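Local coordinates for protein 5-carboxymethyl-2-hydroxymuconate semialdehyde dehydrogenase (Thermus thermophilus, PDB 2D4E) that probably oxidises 5-carboxymethyl-2-hydroxymuconate semialdehyde to the corresponding carboxylic acid, using NAD as the hydride acceptor, as a member of the aldehyde dehydrogenase family, at residues V237-T251 against N260-G273. Sequence-based numbering, arbitrary orientation.
Sequences VAHPLVPLLTLTGET and NAADHLKRLSPELG. With NA (sodium ion), chain J; NAD (nicotinamide-adenine-dinucleotide), chain K.
Strands 244-248 and 267-271 pair in parallel, L245 beside L268 and T246 beside S269, and with helix 251-261 between them form a beta-alpha-beta unit of the NAD-binding sheet, where 267-271 is an edge strand of the parallel sheet within this chain. The ladder runs from R267 N on P243 O to G249 N on E271 O; its bond from S269 N to L245 O measures 3.0 Å.

At the end of the pair far from the nicotinamide, K266 threads its side chain into the turn that follows helix 229-238. With CG anti to the carbonyl carbon (chi1 -63°) and the chain extended beyond it, NZ is carried to the carbonyls. CB lies against P243 O, and CD passes between V237 O and V242 O while its flank packs on L245 CD1 at 3.6 Å. CE then comes up to H239 O and V242 O, and NZ donates to V237 O at 2.6 Å from above the carbonyl plane and to H239 O at 2.5 Å, with a weak third bond to V242 O. Lysine suits this place because a long apolar stem carries an ammonium group to several backbone oxygens at a helix end. A methionine here would follow much of the same path yet would probably take the ammonium donor from V237 O and H239 O, leaving a water and a weak turn bond as their partners here and freeing the turn to shift.

Beyond the lysine, P240 lays CB over one face of the H264 ring in a CH-pi contact, 4.0 Å from the centroid.

Toward the nicotinamide and diphosphate, G249 suits its place because a CB would strike the diphosphate. T248 and E271 lie side by side; R182 hydrogen-bonds to T248 OG1 and makes a salt bridge with E271. E250 OE1 coordinates the sodium ion and also accepts a hydrogen bond from R355. The nicotinamide amide N7N donates to L272 O at 3.1 Å, nearly straight at 166°.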
ATOM      1  N   VAL C 237      -7.066 -31.391  12.786  1.00 20.38           N
ATOM      2  CA  VAL C 237      -6.492 -30.333  13.602  1.00 21.43           C
ATOM      3  C   VAL C 237      -5.204 -30.796  14.273  1.00 19.66           C
ATOM      4  O   VAL C 237      -4.259 -30.026  14.426  1.00 21.53           O
ATOM      5  CB  VAL C 237      -7.485 -29.867  14.688  1.00 14.20           C
ATOM      6  CG1 VAL C 237      -6.826 -28.845  15.601  1.00 12.82           C
ATOM      7  CG2 VAL C 237      -8.719 -29.260  14.028  1.00 15.42           C
ATOM      8  N   ALA C 238      -5.163 -32.065  14.657  1.00 20.68           N
ATOM      9  CA  ALA C 238      -3.993 -32.618  15.328  1.00 24.18           C
ATOM     10  C   ALA C 238      -2.852 -33.046  14.423  1.00 22.07           C
ATOM     11  O   ALA C 238      -1.731 -33.207  14.899  1.00 27.78           O
ATOM     12  CB  ALA C 238      -4.408 -33.803  16.200  1.00 19.61           C
ATOM     13  N   HIS C 239      -3.110 -33.217  13.130  1.00 21.22           N
ATOM     14  CA  HIS C 239      -2.059 -33.691  12.234  1.00 20.09           C
ATOM     15  C   HIS C 239      -0.896 -32.731  12.017  1.00 24.71           C
ATOM     16  O   HIS C 239      -1.083 -31.585  11.605  1.00 23.70           O
ATOM     17  CB  HIS C 239      -2.638 -34.103  10.882  1.00 18.59           C
ATOM     18  CG  HIS C 239      -1.789 -35.099  10.158  1.00 22.86           C
ATOM     19  ND1 HIS C 239      -0.521 -34.806   9.705  1.00 24.11           N
ATOM     20  CD2 HIS C 239      -2.001 -36.406   9.866  1.00 25.24           C
ATOM     21  CE1 HIS C 239       0.013 -35.888   9.168  1.00 21.91           C
ATOM     22  NE2 HIS C 239      -0.864 -36.873   9.252  1.00 23.26           N
ATOM     23  N   PRO C 240       0.332 -33.210  12.269  1.00 23.11           N
ATOM     24  CA  PRO C 240       1.578 -32.449  12.130  1.00 21.13           C
ATOM     25  C   PRO C 240       1.957 -31.984  10.727  1.00 22.55           C
ATOM     26  O   PRO C 240       2.840 -31.141  10.577  1.00 26.88           O
ATOM     27  CB  PRO C 240       2.629 -33.388  12.734  1.00 23.37           C
ATOM     28  CG  PRO C 240       2.100 -34.742  12.408  1.00 26.78           C
ATOM     29  CD  PRO C 240       0.609 -34.594  12.698  1.00 22.91           C
ATOM     30  N   LEU C 241       1.308 -32.513   9.697  1.00 21.01           N
ATOM     31  CA  LEU C 241       1.650 -32.091   8.344  1.00 19.84           C
ATOM     32  C   LEU C 241       0.731 -30.995   7.786  1.00 19.53           C
ATOM     33  O   LEU C 241       0.898 -30.562   6.648  1.00 15.01           O
ATOM     34  CB  LEU C 241       1.662 -33.296   7.396  1.00 21.43           C
ATOM     35  CG  LEU C 241       2.718 -34.366   7.700  1.00 24.63           C
ATOM     36  CD1 LEU C 241       2.622 -35.477   6.667  1.00 24.10           C
ATOM     37  CD2 LEU C 241       4.111 -33.751   7.692  1.00 24.99           C
ATOM     38  N   VAL C 242      -0.232 -30.548   8.587  1.00 18.67           N
ATOM     39  CA  VAL C 242      -1.158 -29.498   8.157  1.00 19.46           C
ATOM     40  C   VAL C 242      -0.982 -28.301   9.092  1.00 18.63           C
ATOM     41  O   VAL C 242      -1.728 -28.129  10.057  1.00 19.53           O
ATOM     42  CB  VAL C 242      -2.621 -30.000   8.198  1.00 22.49           C
ATOM     43  CG1 VAL C 242      -3.565 -28.925   7.664  1.00 17.10           C
ATOM     44  CG2 VAL C 242      -2.746 -31.278   7.373  1.00 17.83           C
ATOM     45  N   PRO C 243       0.011 -27.444   8.799  1.00 21.38           N
ATOM     46  CA  PRO C 243       0.324 -26.257   9.601  1.00 18.46           C
ATOM     47  C   PRO C 243      -0.738 -25.168   9.680  1.00 23.64           C
ATOM     48  O   PRO C 243      -0.791 -24.431  10.665  1.00 23.44           O
ATOM     49  CB  PRO C 243       1.630 -25.766   8.979  1.00 18.11           C
ATOM     50  CG  PRO C 243       1.449 -26.114   7.531  1.00 16.02           C
ATOM     51  CD  PRO C 243       0.851 -27.502   7.586  1.00 12.51           C
ATOM     52  N   LEU C 244      -1.583 -25.066   8.659  1.00 21.63           N
ATOM     53  CA  LEU C 244      -2.635 -24.050   8.641  1.00 18.15           C
ATOM     54  C   LEU C 244      -4.038 -24.645   8.766  1.00 23.27           C
ATOM     55  O   LEU C 244      -4.341 -25.699   8.196  1.00 22.12           O
ATOM     56  CB  LEU C 244      -2.543 -23.215   7.359  1.00 18.42           C
ATOM     57  CG  LEU C 244      -1.599 -22.007   7.360  1.00 22.04           C
ATOM     58  CD1 LEU C 244      -0.156 -22.430   7.679  1.00 17.40           C
ATOM     59  CD2 LEU C 244      -1.682 -21.327   5.999  1.00 18.54           C
ATOM     60  N   LEU C 245      -4.893 -23.953   9.509  1.00 19.93           N
ATOM     61  CA  LEU C 245      -6.258 -24.408   9.724  1.00 20.97           C
ATOM     62  C   LEU C 245      -7.266 -23.277   9.621  1.00 21.02           C
ATOM     63  O   LEU C 245      -7.098 -22.249  10.262  1.00 22.01           O
ATOM     64  CB  LEU C 245      -6.404 -25.017  11.121  1.00 20.78           C
ATOM     65  CG  LEU C 245      -5.633 -26.265  11.538  1.00 19.18           C
ATOM     66  CD1 LEU C 245      -5.840 -26.480  13.027  1.00 18.43           C
ATOM     67  CD2 LEU C 245      -6.111 -27.479  10.749  1.00 22.20           C
ATOM     68  N   THR C 246      -8.300 -23.450   8.806  1.00 17.96           N
ATOM     69  CA  THR C 246      -9.340 -22.434   8.738  1.00 17.01           C
ATOM     70  C   THR C 246     -10.539 -23.088   9.412  1.00 15.62           C
ATOM     71  O   THR C 246     -10.779 -24.284   9.249  1.00 17.01           O
ATOM     72  CB  THR C 246      -9.741 -22.053   7.286  1.00 15.61           C
ATOM     73  OG1 THR C 246     -10.369 -23.172   6.652  1.00 17.59           O
ATOM     74  CG2 THR C 246      -8.522 -21.627   6.478  1.00 20.16           C
ATOM     75  N   LEU C 247     -11.275 -22.318  10.193  1.00 18.19           N
ATOM     76  CA  LEU C 247     -12.443 -22.855  10.857  1.00 17.65           C
ATOM     77  C   LEU C 247     -13.597 -21.888  10.750  1.00 18.65           C
ATOM     78  O   LEU C 247     -13.468 -20.698  11.040  1.00 18.94           O
ATOM     79  CB  LEU C 247     -12.160 -23.140  12.333  1.00 17.10           C
ATOM     80  CG  LEU C 247     -13.406 -23.493  13.158  1.00 17.69           C
ATOM     81  CD1 LEU C 247     -14.041 -24.784  12.638  1.00 17.53           C
ATOM     82  CD2 LEU C 247     -13.022 -23.647  14.618  1.00 17.08           C
ATOM     83  N   THR C 248     -14.728 -22.413  10.311  1.00 19.55           N
ATOM     84  CA  THR C 248     -15.938 -21.629  10.195  1.00 20.25           C
ATOM     85  C   THR C 248     -16.962 -22.442  10.977  1.00 17.89           C
ATOM     86  O   THR C 248     -17.402 -23.505  10.534  1.00 21.51           O
ATOM     87  CB  THR C 248     -16.353 -21.473   8.727  1.00 20.84           C
ATOM     88  OG1 THR C 248     -15.297 -20.829   8.002  1.00 21.60           O
ATOM     89  CG2 THR C 248     -17.599 -20.622   8.615  1.00 17.54           C
ATOM     90  N   GLY C 249     -17.310 -21.954  12.162  1.00 18.91           N
ATOM     91  CA  GLY C 249     -18.252 -22.665  13.009  1.00 16.53           C
ATOM     92  C   GLY C 249     -18.516 -21.934  14.313  1.00 14.54           C
ATOM     93  O   GLY C 249     -18.320 -20.724  14.401  1.00 15.24           O
ATOM     94  N   GLU C 250     -18.956 -22.672  15.326  1.00 14.95           N
ATOM     95  CA  GLU C 250     -19.280 -22.092  16.624  1.00 16.54           C
ATOM     96  C   GLU C 250     -18.050 -21.654  17.394  1.00 19.75           C
ATOM     97  O   GLU C 250     -16.962 -22.223  17.248  1.00 19.32           O
ATOM     98  CB  GLU C 250     -20.086 -23.085  17.468  1.00 19.92           C
ATOM     99  CG  GLU C 250     -21.319 -23.616  16.769  1.00 24.64           C
ATOM    100  CD  GLU C 250     -22.219 -24.408  17.694  1.00 29.95           C
ATOM    101  OE1 GLU C 250     -22.923 -25.313  17.204  1.00 33.77           O
ATOM    102  OE2 GLU C 250     -22.235 -24.118  18.907  1.00 29.14           O
ATOM    103  N   THR C 251     -18.239 -20.635  18.221  1.00 17.20           N
ATOM    104  CA  THR C 251     -17.163 -20.091  19.027  1.00 22.29           C
ATOM    105  C   THR C 251     -16.558 -21.151  19.944  1.00 22.42           C
ATOM    106  O   THR C 251     -15.336 -21.216  20.117  1.00 22.18           O
ATOM    107  CB  THR C 251     -17.675 -18.908  19.861  1.00 22.37           C
ATOM    108  OG1 THR C 251     -18.196 -17.902  18.978  1.00 21.53           O
ATOM    109  CG2 THR C 251     -16.552 -18.317  20.700  1.00 18.98           C
ATOM    110  N   ASN C 260      -6.421 -27.834  20.744  1.00 21.62           N
ATOM    111  CA  ASN C 260      -5.850 -28.994  20.075  1.00 23.23           C
ATOM    112  C   ASN C 260      -4.722 -28.573  19.126  1.00 22.20           C
ATOM    113  O   ASN C 260      -3.721 -29.274  18.974  1.00 21.96           O
ATOM    114  CB  ASN C 260      -6.967 -29.716  19.304  1.00 30.03           C
ATOM    115  CG  ASN C 260      -6.487 -30.972  18.586  1.00 38.19           C
ATOM    116  OD1 ASN C 260      -7.248 -31.602  17.836  1.00 35.00           O
ATOM    117  ND2 ASN C 260      -5.233 -31.345  18.811  1.00 36.41           N
ATOM    118  N   ALA C 261      -4.883 -27.415  18.501  1.00 22.37           N
ATOM    119  CA  ALA C 261      -3.898 -26.903  17.556  1.00 22.91           C
ATOM    120  C   ALA C 261      -2.588 -26.462  18.214  1.00 23.32           C
ATOM    121  O   ALA C 261      -1.546 -26.379  17.554  1.00 22.86           O
ATOM    122  CB  ALA C 261      -4.500 -25.741  16.774  1.00 23.49           C
ATOM    123  N   ALA C 262      -2.639 -26.186  19.510  1.00 19.88           N
ATOM    124  CA  ALA C 262      -1.460 -25.727  20.239  1.00 24.31           C
ATOM    125  C   ALA C 262      -0.277 -26.693  20.219  1.00 25.62           C
ATOM    126  O   ALA C 262       0.874 -26.263  20.271  1.00 23.98           O
ATOM    127  CB  ALA C 262      -1.837 -25.406  21.686  1.00 20.63           C
ATOM    128  N   ASP C 263      -0.550 -27.991  20.140  1.00 21.74           N
ATOM    129  CA  ASP C 263       0.522 -28.981  20.139  1.00 25.27           C
ATOM    130  C   ASP C 263       1.505 -28.823  18.980  1.00 28.20           C
ATOM    131  O   ASP C 263       2.667 -29.221  19.082  1.00 31.31           O
ATOM    132  CB  ASP C 263      -0.065 -30.396  20.133  1.00 33.21           C
ATOM    133  CG  ASP C 263      -0.907 -30.685  21.370  1.00 37.95           C
ATOM    134  OD1 ASP C 263      -0.411 -30.480  22.498  1.00 44.18           O
ATOM    135  OD2 ASP C 263      -2.065 -31.123  21.217  1.00 50.93           O
ATOM    136  N   HIS C 264       1.045 -28.237  17.879  1.00 25.22           N
ATOM    137  CA  HIS C 264       1.901 -28.042  16.719  1.00 21.44           C
ATOM    138  C   HIS C 264       1.974 -26.567  16.327  1.00 19.96           C
ATOM    139  O   HIS C 264       2.391 -26.207  15.234  1.00 19.93           O
ATOM    140  CB  HIS C 264       1.328 -28.861  15.560  1.00 23.86           C
ATOM    141  CG  HIS C 264       1.512 -30.330  15.843  1.00 27.63           C
ATOM    142  ND1 HIS C 264       0.492 -31.156  16.181  1.00 34.22           N
ATOM    143  CD2 HIS C 264       2.696 -31.074  15.812  1.00 27.76           C
ATOM    144  CE1 HIS C 264       1.049 -32.371  16.348  1.00 31.50           C
ATOM    145  NE2 HIS C 264       2.367 -32.352  16.134  1.00 33.57           N
ATOM    146  N   LEU C 265       1.557 -25.703  17.249  1.00 20.96           N
ATOM    147  CA  LEU C 265       1.561 -24.261  17.020  1.00 22.95           C
ATOM    148  C   LEU C 265       1.003 -23.934  15.638  1.00 26.55           C
ATOM    149  O   LEU C 265       1.618 -23.197  14.866  1.00 27.02           O
ATOM    150  CB  LEU C 265       2.986 -23.720  17.152  1.00 22.73           C
ATOM    151  CG  LEU C 265       3.574 -23.805  18.564  1.00 28.88           C
ATOM    152  CD1 LEU C 265       5.061 -23.504  18.531  1.00 27.70           C
ATOM    153  CD2 LEU C 265       2.842 -22.832  19.480  1.00 25.66           C
ATOM    154  N   LYS C 266      -0.161 -24.488  15.324  1.00 21.93           N
ATOM    155  CA  LYS C 266      -0.768 -24.242  14.027  1.00 19.09           C
ATOM    156  C   LYS C 266      -1.335 -22.833  13.911  1.00 19.45           C
ATOM    157  O   LYS C 266      -1.749 -22.237  14.901  1.00 21.38           O
ATOM    158  CB  LYS C 266      -1.871 -25.267  13.761  1.00 21.98           C
ATOM    159  CG  LYS C 266      -1.360 -26.691  13.691  1.00 21.14           C
ATOM    160  CD  LYS C 266      -2.400 -27.623  13.116  1.00 24.45           C
ATOM    161  CE  LYS C 266      -1.829 -29.014  12.895  1.00 21.19           C
ATOM    162  NZ  LYS C 266      -2.835 -29.865  12.208  1.00 19.28           N
ATOM    163  N   ARG C 267      -1.331 -22.305  12.691  1.00 19.66           N
ATOM    164  CA  ARG C 267      -1.874 -20.981  12.418  1.00 19.98           C
ATOM    165  C   ARG C 267      -3.366 -21.186  12.154  1.00 21.31           C
ATOM    166  O   ARG C 267      -3.746 -22.017  11.326  1.00 21.93           O
ATOM    167  CB  ARG C 267      -1.197 -20.384  11.185  1.00 17.89           C
ATOM    168  CG  ARG C 267      -1.561 -18.940  10.890  1.00 22.65           C
ATOM    169  CD  ARG C 267      -0.800 -18.434   9.661  1.00 22.05           C
ATOM    170  NE  ARG C 267       0.610 -18.810   9.728  1.00 23.68           N
ATOM    171  CZ  ARG C 267       1.498 -18.595   8.764  1.00 30.92           C
ATOM    172  NH1 ARG C 267       1.138 -17.987   7.638  1.00 26.90           N
ATOM    173  NH2 ARG C 267       2.755 -18.986   8.929  1.00 25.33           N
ATOM    174  N   LEU C 268      -4.206 -20.423  12.847  1.00 24.47           N
ATOM    175  CA  LEU C 268      -5.656 -20.550  12.706  1.00 21.71           C
ATOM    176  C   LEU C 268      -6.340 -19.276  12.203  1.00 25.48           C
ATOM    177  O   LEU C 268      -5.968 -18.164  12.582  1.00 18.63           O
ATOM    178  CB  LEU C 268      -6.251 -20.969  14.061  1.00 28.99           C
ATOM    179  CG  LEU C 268      -7.766 -21.126  14.252  1.00 43.12           C
ATOM    180  CD1 LEU C 268      -8.342 -22.131  13.255  1.00 41.37           C
ATOM    181  CD2 LEU C 268      -8.039 -21.596  15.677  1.00 42.07           C
ATOM    182  N   SER C 269      -7.344 -19.459  11.345  1.00 22.87           N
ATOM    183  CA  SER C 269      -8.122 -18.356  10.784  1.00 18.89           C
ATOM    184  C   SER C 269      -9.592 -18.662  11.056  1.00 23.18           C
ATOM    185  O   SER C 269     -10.323 -19.107  10.167  1.00 19.96           O
ATOM    186  CB  SER C 269      -7.883 -18.253   9.277  1.00 20.15           C
ATOM    187  OG  SER C 269      -8.688 -17.237   8.713  1.00 18.99           O
ATOM    188  N   PRO C 270     -10.051 -18.409  12.291  1.00 16.45           N
ATOM    189  CA  PRO C 270     -11.438 -18.679  12.664  1.00 17.02           C
ATOM    190  C   PRO C 270     -12.491 -17.612  12.404  1.00 19.13           C
ATOM    191  O   PRO C 270     -12.307 -16.441  12.725  1.00 19.17           O
ATOM    192  CB  PRO C 270     -11.324 -19.000  14.151  1.00 15.53           C
ATOM    193  CG  PRO C 270     -10.305 -17.992  14.598  1.00 16.75           C
ATOM    194  CD  PRO C 270      -9.257 -18.019  13.475  1.00 20.43           C
ATOM    195  N   GLU C 271     -13.597 -18.052  11.818  1.00 16.80           N
ATOM    196  CA  GLU C 271     -14.763 -17.215  11.545  1.00 16.20           C
ATOM    197  C   GLU C 271     -15.796 -17.945  12.398  1.00 17.57           C
ATOM    198  O   GLU C 271     -16.302 -19.005  12.021  1.00 19.10           O
ATOM    199  CB  GLU C 271     -15.118 -17.260  10.060  1.00 15.32           C
ATOM    200  CG  GLU C 271     -14.062 -16.606   9.170  1.00 16.32           C
ATOM    201  CD  GLU C 271     -14.365 -16.752   7.693  1.00 20.25           C
ATOM    202  OE1 GLU C 271     -15.042 -17.735   7.330  1.00 24.98           O
ATOM    203  OE2 GLU C 271     -13.913 -15.900   6.892  1.00 21.60           O
ATOM    204  N   LEU C 272     -16.070 -17.388  13.571  1.00 18.37           N
ATOM    205  CA  LEU C 272     -16.964 -18.027  14.523  1.00 17.93           C
ATOM    206  C   LEU C 272     -18.367 -17.429  14.651  1.00 20.00           C
ATOM    207  O   LEU C 272     -18.869 -16.797  13.720  1.00 18.61           O
ATOM    208  CB  LEU C 272     -16.247 -18.082  15.882  1.00 17.50           C
ATOM    209  CG  LEU C 272     -14.776 -18.541  15.752  1.00 17.77           C
ATOM    210  CD1 LEU C 272     -14.067 -18.409  17.085  1.00 14.71           C
ATOM    211  CD2 LEU C 272     -14.705 -19.989  15.250  1.00 11.38           C
ATOM    212  N   GLY C 273     -18.989 -17.637  15.810  1.00 18.50           N
ATOM    213  CA  GLY C 273     -20.347 -17.170  16.042  1.00 18.57           C
ATOM    214  C   GLY C 273     -20.622 -15.681  15.989  1.00 19.50           C
ATOM    215  O   GLY C 273     -19.712 -14.863  15.880  1.00 19.97           O
TER
HETATM  216 NA    NA J1905     -22.772 -26.952  15.646  1.00 36.94          NA
HETATM  217  PA  NAD K1701     -19.665 -26.581  14.327  1.00 28.04           P
HETATM  218  O1A NAD K1701     -19.958 -27.665  15.258  1.00 35.18           O
HETATM  219  O2A NAD K1701     -18.602 -25.692  14.827  1.00 32.03           O
HETATM  220  O5B NAD K1701     -19.184 -27.087  12.862  1.00 29.93           O
HETATM  221  C5B NAD K1701     -18.089 -26.506  12.079  1.00 24.02           C
HETATM  222  C4B NAD K1701     -17.126 -27.618  11.726  1.00 26.30           C
HETATM  223  O4B NAD K1701     -16.492 -27.953  12.980  1.00 25.28           O
HETATM  224  C3B NAD K1701     -17.796 -28.941  11.260  1.00 24.85           C
HETATM  225  O3B NAD K1701     -17.256 -29.365   9.990  1.00 20.81           O
HETATM  226  C2B NAD K1701     -17.494 -29.898  12.424  1.00 25.91           C
HETATM  227  O2B NAD K1701     -17.362 -31.277  12.010  1.00 22.44           O
HETATM  228  C1B NAD K1701     -16.217 -29.305  12.985  1.00 21.50           C
HETATM  229  N9A NAD K1701     -15.977 -29.705  14.360  1.00 23.48           N
HETATM  230  C8A NAD K1701     -16.869 -29.834  15.408  1.00 20.45           C
HETATM  231  N7A NAD K1701     -16.294 -30.235  16.566  1.00 22.94           N
HETATM  232  C5A NAD K1701     -14.950 -30.360  16.213  1.00 20.50           C
HETATM  233  C6A NAD K1701     -13.788 -30.754  16.978  1.00 26.71           C
HETATM  234  N6A NAD K1701     -13.845 -31.093  18.269  1.00 28.32           N
HETATM  235  N1A NAD K1701     -12.579 -30.769  16.299  1.00 22.55           N
HETATM  236  C2A NAD K1701     -12.527 -30.417  14.954  1.00 20.01           C
HETATM  237  N3A NAD K1701     -13.535 -30.048  14.176  1.00 23.38           N
HETATM  238  C4A NAD K1701     -14.730 -30.034  14.857  1.00 23.35           C
HETATM  239  O3  NAD K1701     -20.968 -25.837  14.075  1.00 38.43           O
HETATM  240  PN  NAD K1701     -21.955 -25.514  12.877  1.00 29.83           P
HETATM  241  O1N NAD K1701     -23.289 -25.954  13.334  1.00 41.02           O
HETATM  242  O2N NAD K1701     -21.446 -26.143  11.646  1.00 31.72           O
HETATM  243  O5D NAD K1701     -21.794 -23.983  13.048  1.00 42.63           O
HETATM  244  C5D NAD K1701     -22.684 -22.969  12.650  1.00 23.70           C
HETATM  245  C4D NAD K1701     -21.879 -21.840  13.213  1.00 23.47           C
HETATM  246  O4D NAD K1701     -20.899 -21.348  12.272  1.00 21.05           O
HETATM  247  C3D NAD K1701     -22.654 -20.659  13.781  1.00 23.42           C
HETATM  248  O3D NAD K1701     -22.223 -20.294  15.107  1.00 29.39           O
HETATM  249  C2D NAD K1701     -22.389 -19.595  12.718  1.00 19.11           C
HETATM  250  O2D NAD K1701     -22.524 -18.271  13.275  1.00 20.88           O
HETATM  251  C1D NAD K1701     -20.990 -19.956  12.270  1.00 22.68           C
HETATM  252  N1N NAD K1701     -20.643 -19.415  10.946  1.00 23.91           N
HETATM  253  C2N NAD K1701     -19.759 -18.349  11.015  1.00 20.92           C
HETATM  254  C3N NAD K1701     -19.395 -17.774   9.807  1.00 23.47           C
HETATM  255  C7N NAD K1701     -18.450 -16.583   9.743  1.00 20.13           C
HETATM  256  O7N NAD K1701     -18.166 -16.128   8.650  1.00 25.59           O
HETATM  257  N7N NAD K1701     -17.957 -16.052  10.876  1.00 21.78           N
HETATM  258  C4N NAD K1701     -19.924 -18.272   8.528  1.00 25.85           C
HETATM  259  C5N NAD K1701     -20.821 -19.375   8.616  1.00 20.86           C
HETATM  260  C6N NAD K1701     -21.224 -19.991   9.769  1.00 19.12           C
HETATM  261  O   HOH W   1      -2.333 -29.776  16.365  1.00 23.24           O
HETATM  262  O   HOH W   2       2.329 -23.088  11.447  1.00 32.83           O